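Local structure of protein-arginine-phosphatase (Bacillus subtilis subsp. subtilis, 4KK3) at residues T11-M16 with K128-E133; E18-S23 with E53-K58; P49-A54 with I60-V65. The protein removes phosphate specifically from phosphorylated arginine residues of many proteins, counteracting the arginine kinase McsB. All blocks are in the same frame, centred on the assembly; numbering follows the deposited sequence.

Contact 1: T11-M16 with K128-E133; sequences TCRSPM and KQTRDE. With PO4 (phosphate ion), chain B.
R13 and M16 pack against T130 and R131 in a small, buried helix-to-helix contact, the first turn of helix 13-28 meeting helix 124-145 behind the phosphate-binding loop. The evidence centres on one methyl. CG2 of T130, anti to its own backbone N, lies 3.8 Å from CE of M16 (modelled as selenomethionine), the two side chains crossing at about a right angle, and 4.1 Å from CG of R13. T130 OG1 bonds to I126 O of its own helix, and the face T130 offers here is its methyl. R131 adds its CB, 4.3 Å from SE of M16, while its guanidinium turns off to grip OD1 of D132 with NE and NH2 and to reach A54 O with NH1.

Beyond the apolar CG, R13 is polar. Its chain bends at chi3 (-55°), bringing the guanidinium edge-on to the ion, with the phosphorus in the guanidinium plane. NE donates to phosphate O1 at 2.9 Å and NH2 to phosphate O3 at 2.8 Å, both nearly straight. O1 also takes the backbone N of R13, at 2.8 Å and 170°. T11 N, T11 OG1 and C12 N converge on O4, and NH1 of R13 binds V116 O. A leucine in place of R13 would strip O1 and O3 of these side-chain donors and would probably leave the anion loosely held and V116 O without its mate.

The loop from the nucleophile C7 to R13 is the CX5R P-loop of the family, and C12 occupies the N-cap position of helix 13-28. The position of the ion, which probably came from the crystallisation liquor, is consistent with that of a substrate phosphoryl group: backbone N-H groups, an arginine and a helix start together probably stabilise its negative charge.

Contact 2: E18-S23 with E53-K58; sequences EALFKS and EALFEK
L55 projects from helix 49-56 toward helix 13-28 and divides its two methyls between A19 and L20. This is the tight part of the contact. CD1 of L55 comes to 3.6 Å from CB of A19, a close methyl-to-methyl approach possible because alanine adds nothing beyond CB. CD2 of L55 instead meets the isopropyl end of L20, at 4.1 Å from CD2 and 4.2 Å from CG of L20, where the two leucines pass at a slant. In L20, CG stands anti to the carbonyl carbon (chi1 -69°), and the branch reaches closer to L55 than its CB direction alone would bring it. The backbones stay well apart, with 7.9 Å between CA of L20 and CA of L55. A19, L20 and L55 make all the close contacts, and their chemistry is wholly apolar. L62 touches both A19 and L55, and I60 lies on L20, extending the apolar patch past the two helices.

The solvent side is of another character. K58 starts toward helix 13-28, but its chain leads away and makes no close contact. E57 is exposed and pairs with K128 of helix 124-145. On helix 13-28, K22 NZ and E18 OE2 form a salt bridge of 2.8 Å one turn apart; the lysine arrives on the anti side of OE2, 26° out of the carboxylate plane, and E18 OE1 turns to S36 OG. These charges lie clear of L55.

Helix 13-28 joins the parallel neighbours 2-7 and 33-38 as the helix of a beta-alpha-beta crossover. Its packing against a short helix through small and branched apolar side chains belongs to the layered alpha/beta fold of the low molecular weight phosphatases, with a four-stranded parallel sheet in the order 2-1-3-4.

Contact 3: P49-A54 with I60-V65; sequences PHAVEA and IALNHV
The chain leaving helix 49-56 doubles back along the helix it has just left, and L62 of this returning loop settles on A51 and V52. The register supports that reading: CA of V52 and CA of L62 are 5.3 Å apart, close enough for backbone as well as side chain to take part. L62 has CG anti to the backbone N (chi1 -179°), which extends the branch toward the helix, where its CD2 rests 3.8 Å from CB of A51 and 3.7 Å from the carbonyl O of A51. V52 meets the same residue nearer its backbone. Its CG2 lies 3.4 Å from L62 O and 4.2 Å from L62 CB, an apolar methyl lying against the carbonyl oxygen and the CB methylene of the same residue.

The polar part of the join runs through one water. It donates to V52 O at 2.8 Å and to I60 O at 2.7 Å, and accepts from L62 N at 2.9 Å. One molecule thus satisfies three backbone groups and spans the separation between helix and loop where no direct hydrogen bond joins the two segments. In the fold this piece is the connection from helix 49-56 to helix 71-76, beside helix 13-28: A51 packs on M16, and H64 on P15.

Alternation along the loop sorts its side chains. The CB atoms of L62 and H64 point toward the helix, those of A61 and N63 away from it, and the latter two residues are exposed. H64 passes the helix without contact and gives its NE2 to N10 O of the substrate-binding loop. On the helix, H50 sets its ring edge-to-face with Y127, while A51 lies close to C12 of the substrate site.

How the contacts relate
From the N terminus, strand 2-7 leads through the phosphate loop into helix 13-28, which enters contact 1 with its first turn and contact 2 one turn later. Contact 2 closes when helix 49-56 arrives, some thirty residues on; contact 3 then closes a short loop of its own, sharing E53 and A54 with contact 2. Contact 1 closes last, with helix 124-145, so its long loop encloses both others. The three meet physically: L55 O probably bonds to I60 N (3.0 Å), and L62 CD1 lies 3.3 Å from P15 O. Together they join three helices and one loop on one side of the chain's centre.

Contact 1: T11-M16 with K128-E133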
ATOM      1  N   THR A  11       7.300   6.584   0.095  1.00 16.61           N
ATOM      2  CA  THR A  11       8.359   6.548  -0.922  1.00 16.19           C
ATOM      3  C   THR A  11       8.730   5.135  -1.361  1.00 18.84           C
ATOM      4  O   THR A  11       9.264   4.950  -2.456  1.00 19.61           O
ATOM      5  CB  THR A  11       9.641   7.273  -0.447  1.00 22.63           C
ATOM      6  OG1 THR A  11      10.140   6.648   0.744  1.00 23.95           O
ATOM      7  CG2 THR A  11       9.354   8.742  -0.160  1.00 28.82           C
ATOM      8  N   CYS A  12       8.467   4.137  -0.522  1.00 17.30           N
ATOM      9  CA  CYS A  12       8.858   2.769  -0.871  1.00 16.72           C
ATOM     10  C   CYS A  12       7.715   1.747  -0.898  1.00 17.47           C
ATOM     11  O   CYS A  12       7.278   1.313  -1.962  1.00 16.80           O
ATOM     12  CB  CYS A  12       9.970   2.275   0.035  1.00 14.96           C
ATOM     13  SG  CYS A  12      11.371   3.420   0.206  1.00 24.68           S
ATOM     14  N   ARG A  13       7.234   1.365   0.274  1.00 14.50           N
ATOM     15  CA  ARG A  13       6.272   0.264   0.387  1.00 17.60           C
ATOM     16  C   ARG A  13       4.908   0.571  -0.216  1.00 14.57           C
ATOM     17  O   ARG A  13       4.417  -0.178  -1.064  1.00 14.69           O
ATOM     18  CB  ARG A  13       6.076  -0.127   1.856  1.00 12.72           C
ATOM     19  CG  ARG A  13       7.112  -1.086   2.402  1.00 13.21           C
ATOM     20  CD  ARG A  13       7.086  -1.075   3.951  1.00 14.43           C
ATOM     21  NE  ARG A  13       7.266   0.274   4.469  1.00 13.22           N
ATOM     22  CZ  ARG A  13       7.254   0.574   5.766  1.00 15.59           C
ATOM     23  NH1 ARG A  13       7.083  -0.393   6.652  1.00 16.17           N
ATOM     24  NH2 ARG A  13       7.424   1.828   6.161  1.00 18.33           N
ATOM     25  N   SER A  14       4.271   1.645   0.243  1.00 15.99           N
ATOM     26  CA  SER A  14       2.944   1.946  -0.280  1.00 14.85           C
ATOM     27  C   SER A  14       2.904   2.330  -1.771  1.00 14.44           C
ATOM     28  O   SER A  14       1.963   1.921  -2.448  1.00 15.32           O
ATOM     29  CB  SER A  14       2.093   2.868   0.629  1.00 18.04           C
ATOM     30  OG  SER A  14       2.576   4.193   0.726  1.00 18.17           O
ATOM     31  N   PRO A  15       3.918   3.075  -2.289  1.00 13.48           N
ATOM     32  CA  PRO A  15       3.929   3.279  -3.746  1.00 15.18           C
ATOM     33  C   PRO A  15       4.177   1.988  -4.514  1.00 12.28           C
ATOM     34  O   PRO A  15       3.595   1.821  -5.587  1.00 17.62           O
ATOM     35  CB  PRO A  15       5.098   4.256  -3.971  1.00 16.52           C
ATOM     36  CG  PRO A  15       5.305   4.922  -2.651  1.00 18.41           C
ATOM     37  CD  PRO A  15       4.971   3.874  -1.628  1.00 15.92           C
HETATM   38  N   MSE A  16       5.038   1.103  -4.011  1.00 11.74           N
HETATM   39  CA  MSE A  16       5.203  -0.202  -4.656  1.00 13.60           C
HETATM   40  C   MSE A  16       3.902  -0.983  -4.616  1.00 15.58           C
HETATM   41  O   MSE A  16       3.500  -1.574  -5.597  1.00 14.80           O
HETATM   42  CB  MSE A  16       6.335  -1.024  -4.024  1.00 13.47           C
HETATM   43  CG  MSE A  16       7.728  -0.634  -4.561  1.00 19.49           C
HETATM   44 SE   MSE A  16       9.140  -1.908  -4.055  0.79 30.45          SE
HETATM   45  CE  MSE A  16       9.209  -1.425  -2.214  1.00 14.51           C
ATOM     46  N   LYS A 128      13.881  -5.778  -3.567  1.00 22.43           N
ATOM     47  CA  LYS A 128      13.289  -6.802  -4.416  1.00 21.77           C
ATOM     48  C   LYS A 128      12.559  -7.837  -3.567  1.00 26.19           C
ATOM     49  O   LYS A 128      11.536  -8.369  -3.981  1.00 21.49           O
ATOM     50  CB  LYS A 128      14.323  -7.447  -5.344  1.00 24.06           C
ATOM     51  CG  LYS A 128      14.848  -6.490  -6.392  1.00 23.55           C
ATOM     52  CD  LYS A 128      15.821  -7.199  -7.327  1.00 33.79           C
ATOM     53  CE  LYS A 128      16.586  -6.222  -8.189  1.00 39.65           C
ATOM     54  NZ  LYS A 128      17.347  -6.921  -9.273  1.00 45.87           N
ATOM     55  N   GLN A 129      13.075  -8.096  -2.367  1.00 25.70           N
ATOM     56  CA  GLN A 129      12.402  -8.980  -1.420  1.00 24.04           C
ATOM     57  C   GLN A 129      11.077  -8.377  -0.948  1.00 20.80           C
ATOM     58  O   GLN A 129      10.069  -9.068  -0.863  1.00 24.61           O
ATOM     59  CB  GLN A 129      13.315  -9.290  -0.230  1.00 24.37           C
ATOM     60  CG  GLN A 129      14.558 -10.097  -0.611  1.00 38.70           C
ATOM     61  CD  GLN A 129      15.494 -10.329   0.563  1.00 47.06           C
ATOM     62  OE1 GLN A 129      16.490  -9.621   0.731  1.00 43.81           O
ATOM     63  NE2 GLN A 129      15.178 -11.325   1.382  1.00 51.86           N
ATOM     64  N   THR A 130      11.084  -7.080  -0.664  1.00 20.21           N
ATOM     65  CA  THR A 130       9.856  -6.367  -0.313  1.00 17.74           C
ATOM     66  C   THR A 130       8.854  -6.428  -1.465  1.00 18.11           C
ATOM     67  O   THR A 130       7.669  -6.720  -1.277  1.00 18.33           O
ATOM     68  CB  THR A 130      10.149  -4.908   0.021  1.00 19.06           C
ATOM     69  OG1 THR A 130      11.015  -4.858   1.158  1.00 21.53           O
ATOM     70  CG2 THR A 130       8.858  -4.167   0.345  1.00 20.42           C
ATOM     71  N   ARG A 131       9.347  -6.168  -2.668  1.00 19.07           N
ATOM     72  CA  ARG A 131       8.498  -6.267  -3.852  1.00 14.41           C
ATOM     73  C   ARG A 131       7.816  -7.639  -3.936  1.00 15.61           C
ATOM     74  O   ARG A 131       6.609  -7.727  -4.161  1.00 16.75           O
ATOM     75  CB  ARG A 131       9.328  -6.020  -5.119  1.00 16.05           C
ATOM     76  CG  ARG A 131       8.524  -6.198  -6.401  1.00 19.61           C
ATOM     77  CD  ARG A 131       9.460  -6.385  -7.599  1.00 19.07           C
ATOM     78  NE  ARG A 131      10.130  -7.685  -7.562  1.00 23.84           N
ATOM     79  CZ  ARG A 131      11.281  -7.966  -8.169  1.00 23.69           C
ATOM     80  NH1 ARG A 131      11.940  -7.041  -8.868  1.00 21.82           N
ATOM     81  NH2 ARG A 131      11.792  -9.181  -8.055  1.00 26.39           N
ATOM     82  N   ASP A 132       8.596  -8.707  -3.777  1.00 18.66           N
ATOM     83  CA  ASP A 132       8.068 -10.064  -3.892  1.00 20.27           C
ATOM     84  C   ASP A 132       7.073 -10.385  -2.783  1.00 19.71           C
ATOM     85  O   ASP A 132       6.069 -11.056  -3.011  1.00 22.73           O
ATOM     86  CB  ASP A 132       9.200 -11.092  -3.888  1.00 25.97           C
ATOM     87  CG  ASP A 132      10.028 -11.051  -5.169  1.00 33.27           C
ATOM     88  OD1 ASP A 132       9.585 -10.401  -6.137  1.00 30.30           O
ATOM     89  OD2 ASP A 132      11.112 -11.671  -5.209  1.00 36.48           O
ATOM     90  N   GLU A 133       7.373  -9.893  -1.584  1.00 18.84           N
ATOM     91  CA  GLU A 133       6.497 -10.048  -0.440  1.00 18.59           C
ATOM     92  C   GLU A 133       5.148  -9.382  -0.725  1.00 18.79           C
ATOM     93  O   GLU A 133       4.087  -9.976  -0.503  1.00 18.64           O
ATOM     94  CB  GLU A 133       7.176  -9.410   0.780  1.00 19.71           C
ATOM     95  CG  GLU A 133       6.346  -9.338   2.051  1.00 26.91           C
ATOM     96  CD  GLU A 133       7.106  -8.650   3.172  1.00 31.35           C
ATOM     97  OE1 GLU A 133       8.099  -7.949   2.885  1.00 28.78           O
ATOM     98  OE2 GLU A 133       6.717  -8.807   4.340  1.00 34.91           O
TER
HETATM   99  P   PO4 B 201       8.493   3.810   3.173  1.00 21.57           P
HETATM  100  O1  PO4 B 201       8.079   2.427   2.773  1.00 19.49           O
HETATM  101  O2  PO4 B 201      10.001   3.828   3.376  1.00 22.18           O
HETATM  102  O3  PO4 B 201       7.855   4.129   4.536  1.00 19.44           O
HETATM  103  O4  PO4 B 201       8.119   4.890   2.204  1.00 22.63           O

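Contact 2: E18-S23 with E53-K58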
ATOM      1  N   GLU A  18       0.765   0.123  -4.421  1.00 16.07           N
ATOM      2  CA  GLU A  18      -0.171   0.778  -5.332  1.00 15.10           C
ATOM      3  C   GLU A  18       0.093   0.377  -6.795  1.00 15.94           C
ATOM      4  O   GLU A  18      -0.818   0.015  -7.532  1.00 17.32           O
ATOM      5  CB  GLU A  18      -0.046   2.299  -5.174  1.00 16.28           C
ATOM      6  CG  GLU A  18      -0.838   3.112  -6.202  1.00 20.37           C
ATOM      7  CD  GLU A  18      -0.666   4.622  -6.052  1.00 26.36           C
ATOM      8  OE1 GLU A  18       0.169   5.071  -5.237  1.00 23.94           O
ATOM      9  OE2 GLU A  18      -1.361   5.368  -6.770  1.00 34.18           O
ATOM     10  N   ALA A  19       1.347   0.438  -7.212  1.00 15.65           N
ATOM     11  CA  ALA A  19       1.662   0.149  -8.616  1.00 14.06           C
ATOM     12  C   ALA A  19       1.491  -1.331  -8.922  1.00 15.47           C
ATOM     13  O   ALA A  19       0.948  -1.691  -9.983  1.00 18.75           O
ATOM     14  CB  ALA A  19       3.073   0.609  -8.940  1.00 18.12           C
ATOM     15  N   LEU A  20       1.967  -2.192  -8.023  1.00 14.44           N
ATOM     16  CA  LEU A  20       1.779  -3.634  -8.172  1.00 16.20           C
ATOM     17  C   LEU A  20       0.288  -4.009  -8.185  1.00 18.68           C
ATOM     18  O   LEU A  20      -0.163  -4.786  -9.041  1.00 19.94           O
ATOM     19  CB  LEU A  20       2.502  -4.410  -7.063  1.00 16.77           C
ATOM     20  CG  LEU A  20       4.035  -4.411  -7.075  1.00 18.26           C
ATOM     21  CD1 LEU A  20       4.572  -4.979  -5.774  1.00 20.53           C
ATOM     22  CD2 LEU A  20       4.524  -5.245  -8.251  1.00 25.02           C
ATOM     23  N   PHE A  21      -0.479  -3.469  -7.237  1.00 16.90           N
ATOM     24  CA  PHE A  21      -1.906  -3.801  -7.179  1.00 18.72           C
ATOM     25  C   PHE A  21      -2.728  -3.269  -8.363  1.00 20.94           C
ATOM     26  O   PHE A  21      -3.662  -3.935  -8.827  1.00 22.71           O
ATOM     27  CB  PHE A  21      -2.526  -3.358  -5.855  1.00 18.93           C
ATOM     28  CG  PHE A  21      -3.899  -3.910  -5.633  1.00 20.54           C
ATOM     29  CD1 PHE A  21      -4.085  -5.276  -5.478  1.00 20.33           C
ATOM     30  CD2 PHE A  21      -4.996  -3.072  -5.577  1.00 25.73           C
ATOM     31  CE1 PHE A  21      -5.367  -5.799  -5.281  1.00 21.55           C
ATOM     32  CE2 PHE A  21      -6.276  -3.593  -5.376  1.00 24.40           C
ATOM     33  CZ  PHE A  21      -6.446  -4.951  -5.232  1.00 24.62           C
ATOM     34  N   LYS A  22      -2.398  -2.077  -8.846  1.00 20.22           N
ATOM     35  CA  LYS A  22      -3.100  -1.536 -10.013  1.00 23.17           C
ATOM     36  C   LYS A  22      -2.938  -2.471 -11.204  1.00 26.83           C
ATOM     37  O   LYS A  22      -3.893  -2.720 -11.944  1.00 26.28           O
ATOM     38  CB  LYS A  22      -2.588  -0.143 -10.366  1.00 24.24           C
ATOM     39  CG  LYS A  22      -3.130   0.971  -9.478  1.00 25.69           C
ATOM     40  CD  LYS A  22      -2.376   2.263  -9.742  1.00 34.20           C
ATOM     41  CE  LYS A  22      -3.062   3.468  -9.129  1.00 41.97           C
ATOM     42  NZ  LYS A  22      -2.240   4.701  -9.338  1.00 44.63           N
ATOM     43  N   SER A  23      -1.729  -2.998 -11.371  1.00 26.76           N
ATOM     44  CA  SER A  23      -1.442  -3.921 -12.466  1.00 24.48           C
ATOM     45  C   SER A  23      -2.221  -5.223 -12.329  1.00 27.13           C
ATOM     46  O   SER A  23      -2.863  -5.678 -13.280  1.00 25.62           O
ATOM     47  CB  SER A  23       0.054  -4.232 -12.520  1.00 28.81           C
ATOM     48  OG  SER A  23       0.339  -5.095 -13.609  1.00 33.70           O
ATOM     49  N   GLU A  53      13.532   0.867  -9.464  1.00 20.87           N
ATOM     50  CA  GLU A  53      14.295  -0.170 -10.154  1.00 23.32           C
ATOM     51  C   GLU A  53      13.675  -1.556  -9.919  1.00 23.34           C
ATOM     52  O   GLU A  53      13.578  -2.369 -10.835  1.00 22.21           O
ATOM     53  CB  GLU A  53      15.775  -0.131  -9.724  1.00 22.02           C
ATOM     54  CG  GLU A  53      16.592  -1.333 -10.193  1.00 29.73           C
ATOM     55  CD  GLU A  53      18.072  -1.216  -9.857  1.00 43.61           C
ATOM     56  OE1 GLU A  53      18.450  -0.293  -9.099  1.00 48.26           O
ATOM     57  OE2 GLU A  53      18.862  -2.048 -10.357  1.00 47.12           O
ATOM     58  N   ALA A  54      13.227  -1.811  -8.692  1.00 19.82           N
ATOM     59  CA  ALA A  54      12.614  -3.091  -8.364  1.00 16.58           C
ATOM     60  C   ALA A  54      11.371  -3.366  -9.214  1.00 17.55           C
ATOM     61  O   ALA A  54      11.160  -4.487  -9.678  1.00 19.12           O
ATOM     62  CB  ALA A  54      12.256  -3.136  -6.868  1.00 18.99           C
ATOM     63  N   LEU A  55      10.562  -2.337  -9.446  1.00 16.20           N
ATOM     64  CA  LEU A  55       9.357  -2.522 -10.246  1.00 15.08           C
ATOM     65  C   LEU A  55       9.704  -2.530 -11.733  1.00 16.61           C
ATOM     66  O   LEU A  55       9.073  -3.247 -12.507  1.00 17.67           O
ATOM     67  CB  LEU A  55       8.320  -1.444  -9.969  1.00 16.13           C
ATOM     68  CG  LEU A  55       7.731  -1.452  -8.548  1.00 25.84           C
ATOM     69  CD1 LEU A  55       6.311  -0.897  -8.502  1.00 24.50           C
ATOM     70  CD2 LEU A  55       7.810  -2.815  -7.868  1.00 26.11           C
ATOM     71  N   PHE A  56      10.701  -1.737 -12.108  1.00 17.10           N
ATOM     72  CA  PHE A  56      11.130  -1.640 -13.504  1.00 19.34           C
ATOM     73  C   PHE A  56      11.557  -3.017 -14.038  1.00 19.16           C
ATOM     74  O   PHE A  56      11.282  -3.379 -15.198  1.00 22.11           O
ATOM     75  CB  PHE A  56      12.271  -0.615 -13.599  1.00 19.64           C
ATOM     76  CG  PHE A  56      12.733  -0.332 -15.015  1.00 25.22           C
ATOM     77  CD1 PHE A  56      12.073   0.596 -15.801  1.00 26.21           C
ATOM     78  CD2 PHE A  56      13.848  -0.964 -15.525  1.00 24.90           C
ATOM     79  CE1 PHE A  56      12.514   0.869 -17.103  1.00 25.78           C
ATOM     80  CE2 PHE A  56      14.291  -0.698 -16.816  1.00 30.05           C
ATOM     81  CZ  PHE A  56      13.620   0.224 -17.594  1.00 28.70           C
ATOM     82  N   GLU A  57      12.197  -3.799 -13.170  1.00 24.75           N
ATOM     83  CA  GLU A  57      12.596  -5.167 -13.485  1.00 24.40           C
ATOM     84  C   GLU A  57      11.413  -6.049 -13.911  1.00 26.09           C
ATOM     85  O   GLU A  57      11.556  -6.930 -14.765  1.00 29.52           O
ATOM     86  CB  GLU A  57      13.338  -5.792 -12.297  1.00 29.76           C
ATOM     87  CG  GLU A  57      13.414  -7.311 -12.320  1.00 42.29           C
ATOM     88  CD  GLU A  57      14.156  -7.863 -11.124  1.00 51.87           C
ATOM     89  OE1 GLU A  57      14.989  -7.125 -10.571  1.00 50.71           O
ATOM     90  OE2 GLU A  57      13.906  -9.024 -10.731  1.00 58.22           O
ATOM     91  N   LYS A  58      10.247  -5.783 -13.335  1.00 21.79           N
ATOM     92  CA  LYS A  58       9.027  -6.513 -13.650  1.00 25.47           C
ATOM     93  C   LYS A  58       8.146  -5.771 -14.650  1.00 26.03           C
ATOM     94  O   LYS A  58       6.957  -6.073 -14.783  1.00 25.19           O
ATOM     95  CB  LYS A  58       8.228  -6.770 -12.366  1.00 25.70           C
ATOM     96  CG  LYS A  58       8.999  -7.549 -11.320  1.00 33.60           C
ATOM     97  CD  LYS A  58       9.061  -9.023 -11.681  1.00 42.02           C
ATOM     98  CE  LYS A  58       9.484  -9.860 -10.487  1.00 48.98           C
ATOM     99  NZ  LYS A  58       9.388 -11.316 -10.763  1.00 54.94           N
TER

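Contact 3: P49-A54 with I60-V65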
ATOM      1  N   PRO A  49      14.898   5.480  -5.679  1.00 28.33           N
ATOM      2  CA  PRO A  49      15.438   4.833  -6.879  1.00 24.11           C
ATOM      3  C   PRO A  49      15.341   3.312  -6.837  1.00 22.32           C
ATOM      4  O   PRO A  49      14.993   2.703  -7.844  1.00 22.31           O
ATOM      5  CB  PRO A  49      16.901   5.274  -6.877  1.00 26.04           C
ATOM      6  CG  PRO A  49      16.878   6.595  -6.198  1.00 30.08           C
ATOM      7  CD  PRO A  49      15.829   6.474  -5.120  1.00 28.40           C
ATOM      8  N   HIS A  50      15.622   2.705  -5.687  1.00 23.99           N
ATOM      9  CA  HIS A  50      15.565   1.252  -5.572  1.00 20.13           C
ATOM     10  C   HIS A  50      14.156   0.695  -5.769  1.00 17.35           C
ATOM     11  O   HIS A  50      13.995  -0.393  -6.324  1.00 21.05           O
ATOM     12  CB  HIS A  50      16.102   0.783  -4.222  1.00 26.21           C
ATOM     13  CG  HIS A  50      17.594   0.834  -4.105  1.00 28.72           C
ATOM     14  ND1 HIS A  50      18.425   1.005  -5.191  1.00 30.91           N
ATOM     15  CD2 HIS A  50      18.403   0.723  -3.026  1.00 30.58           C
ATOM     16  CE1 HIS A  50      19.683   1.006  -4.784  1.00 33.12           C
ATOM     17  NE2 HIS A  50      19.697   0.839  -3.474  1.00 34.63           N
ATOM     18  N   ALA A  51      13.148   1.424  -5.287  1.00 18.66           N
ATOM     19  CA  ALA A  51      11.755   0.995  -5.447  1.00 17.98           C
ATOM     20  C   ALA A  51      11.395   1.039  -6.935  1.00 19.15           C
ATOM     21  O   ALA A  51      10.764   0.113  -7.483  1.00 19.11           O
ATOM     22  CB  ALA A  51      10.818   1.892  -4.639  1.00 18.65           C
ATOM     23  N   VAL A  52      11.812   2.119  -7.578  1.00 18.87           N
ATOM     24  CA  VAL A  52      11.606   2.270  -9.018  1.00 18.48           C
ATOM     25  C   VAL A  52      12.280   1.148  -9.805  1.00 22.07           C
ATOM     26  O   VAL A  52      11.673   0.543 -10.708  1.00 19.10           O
ATOM     27  CB  VAL A  52      12.094   3.644  -9.520  1.00 21.04           C
ATOM     28  CG1 VAL A  52      12.161   3.670 -11.051  1.00 22.24           C
ATOM     29  CG2 VAL A  52      11.173   4.735  -9.012  1.00 24.46           C
ATOM     30  N   GLU A  53      13.532   0.867  -9.464  1.00 20.87           N
ATOM     31  CA  GLU A  53      14.295  -0.170 -10.154  1.00 23.32           C
ATOM     32  C   GLU A  53      13.675  -1.556  -9.919  1.00 23.34           C
ATOM     33  O   GLU A  53      13.578  -2.369 -10.835  1.00 22.21           O
ATOM     34  CB  GLU A  53      15.775  -0.131  -9.724  1.00 22.02           C
ATOM     35  CG  GLU A  53      16.592  -1.333 -10.193  1.00 29.73           C
ATOM     36  CD  GLU A  53      18.072  -1.216  -9.857  1.00 43.61           C
ATOM     37  OE1 GLU A  53      18.450  -0.293  -9.099  1.00 48.26           O
ATOM     38  OE2 GLU A  53      18.862  -2.048 -10.357  1.00 47.12           O
ATOM     39  N   ALA A  54      13.227  -1.811  -8.692  1.00 19.82           N
ATOM     40  CA  ALA A  54      12.614  -3.091  -8.364  1.00 16.58           C
ATOM     41  C   ALA A  54      11.371  -3.366  -9.214  1.00 17.55           C
ATOM     42  O   ALA A  54      11.160  -4.487  -9.678  1.00 19.12           O
ATOM     43  CB  ALA A  54      12.256  -3.136  -6.868  1.00 18.99           C
ATOM     44  N   ILE A  60       7.005  -2.694 -14.649  1.00 20.78           N
ATOM     45  CA  ILE A  60       5.996  -1.804 -14.110  1.00 19.64           C
ATOM     46  C   ILE A  60       6.648  -0.467 -13.829  1.00 21.24           C
ATOM     47  O   ILE A  60       7.722  -0.422 -13.228  1.00 20.50           O
ATOM     48  CB  ILE A  60       5.410  -2.368 -12.795  1.00 20.42           C
ATOM     49  CG1 ILE A  60       4.589  -3.632 -13.085  1.00 27.60           C
ATOM     50  CG2 ILE A  60       4.537  -1.321 -12.113  1.00 23.30           C
ATOM     51  CD1 ILE A  60       4.015  -4.292 -11.831  1.00 30.56           C
ATOM     52  N   ALA A  61       6.016   0.622 -14.259  1.00 18.68           N
ATOM     53  CA  ALA A  61       6.584   1.951 -14.041  1.00 23.19           C
ATOM     54  C   ALA A  61       6.109   2.511 -12.712  1.00 25.56           C
ATOM     55  O   ALA A  61       4.917   2.533 -12.429  1.00 29.63           O
ATOM     56  CB  ALA A  61       6.207   2.896 -15.180  1.00 22.06           C
ATOM     57  N   LEU A  62       7.047   2.950 -11.885  1.00 20.24           N
ATOM     58  CA  LEU A  62       6.682   3.538 -10.605  1.00 19.09           C
ATOM     59  C   LEU A  62       6.999   5.025 -10.641  1.00 19.37           C
ATOM     60  O   LEU A  62       8.053   5.471 -10.171  1.00 21.67           O
ATOM     61  CB  LEU A  62       7.418   2.830  -9.472  1.00 19.06           C
ATOM     62  CG  LEU A  62       7.131   3.313  -8.054  1.00 21.18           C
ATOM     63  CD1 LEU A  62       5.621   3.314  -7.795  1.00 17.87           C
ATOM     64  CD2 LEU A  62       7.877   2.425  -7.059  1.00 19.25           C
ATOM     65  N   ASN A  63       6.094   5.778 -11.266  1.00 19.69           N
ATOM     66  CA  ASN A  63       6.243   7.220 -11.417  1.00 20.22           C
ATOM     67  C   ASN A  63       5.360   7.868 -10.378  1.00 25.64           C
ATOM     68  O   ASN A  63       4.156   8.051 -10.582  1.00 22.97           O
ATOM     69  CB  ASN A  63       5.821   7.673 -12.818  1.00 25.45           C
ATOM     70  CG  ASN A  63       6.133   9.141 -13.081  1.00 27.44           C
ATOM     71  OD1 ASN A  63       6.528   9.878 -12.182  1.00 26.47           O
ATOM     72  ND2 ASN A  63       5.942   9.574 -14.320  1.00 29.69           N
ATOM     73  N   HIS A  64       5.972   8.219  -9.261  1.00 20.69           N
ATOM     74  CA  HIS A  64       5.199   8.480  -8.072  1.00 22.48           C
ATOM     75  C   HIS A  64       5.631   9.745  -7.374  1.00 28.02           C
ATOM     76  O   HIS A  64       6.821  10.038  -7.269  1.00 31.07           O
ATOM     77  CB  HIS A  64       5.364   7.305  -7.116  1.00 19.09           C
ATOM     78  CG  HIS A  64       4.758   7.544  -5.772  1.00 21.79           C
ATOM     79  ND1 HIS A  64       3.403   7.478  -5.553  1.00 22.79           N
ATOM     80  CD2 HIS A  64       5.320   7.871  -4.587  1.00 26.57           C
ATOM     81  CE1 HIS A  64       3.152   7.743  -4.283  1.00 18.69           C
ATOM     82  NE2 HIS A  64       4.299   7.984  -3.676  1.00 22.73           N
ATOM     83  N   VAL A  65       4.651  10.485  -6.873  1.00 25.29           N
ATOM     84  CA  VAL A  65       4.931  11.653  -6.062  1.00 21.35           C
ATOM     85  C   VAL A  65       4.304  11.440  -4.685  1.00 21.22           C
ATOM     86  O   VAL A  65       3.133  11.094  -4.590  1.00 23.71           O
ATOM     87  CB  VAL A  65       4.362  12.920  -6.707  1.00 28.48           C
ATOM     88  CG1 VAL A  65       4.396  14.062  -5.741  1.00 31.21           C
ATOM     89  CG2 VAL A  65       5.152  13.269  -7.955  1.00 27.94           C
TER
HETATM   90  O   HOH W   1       9.518   1.428 -12.328  1.00 20.54           O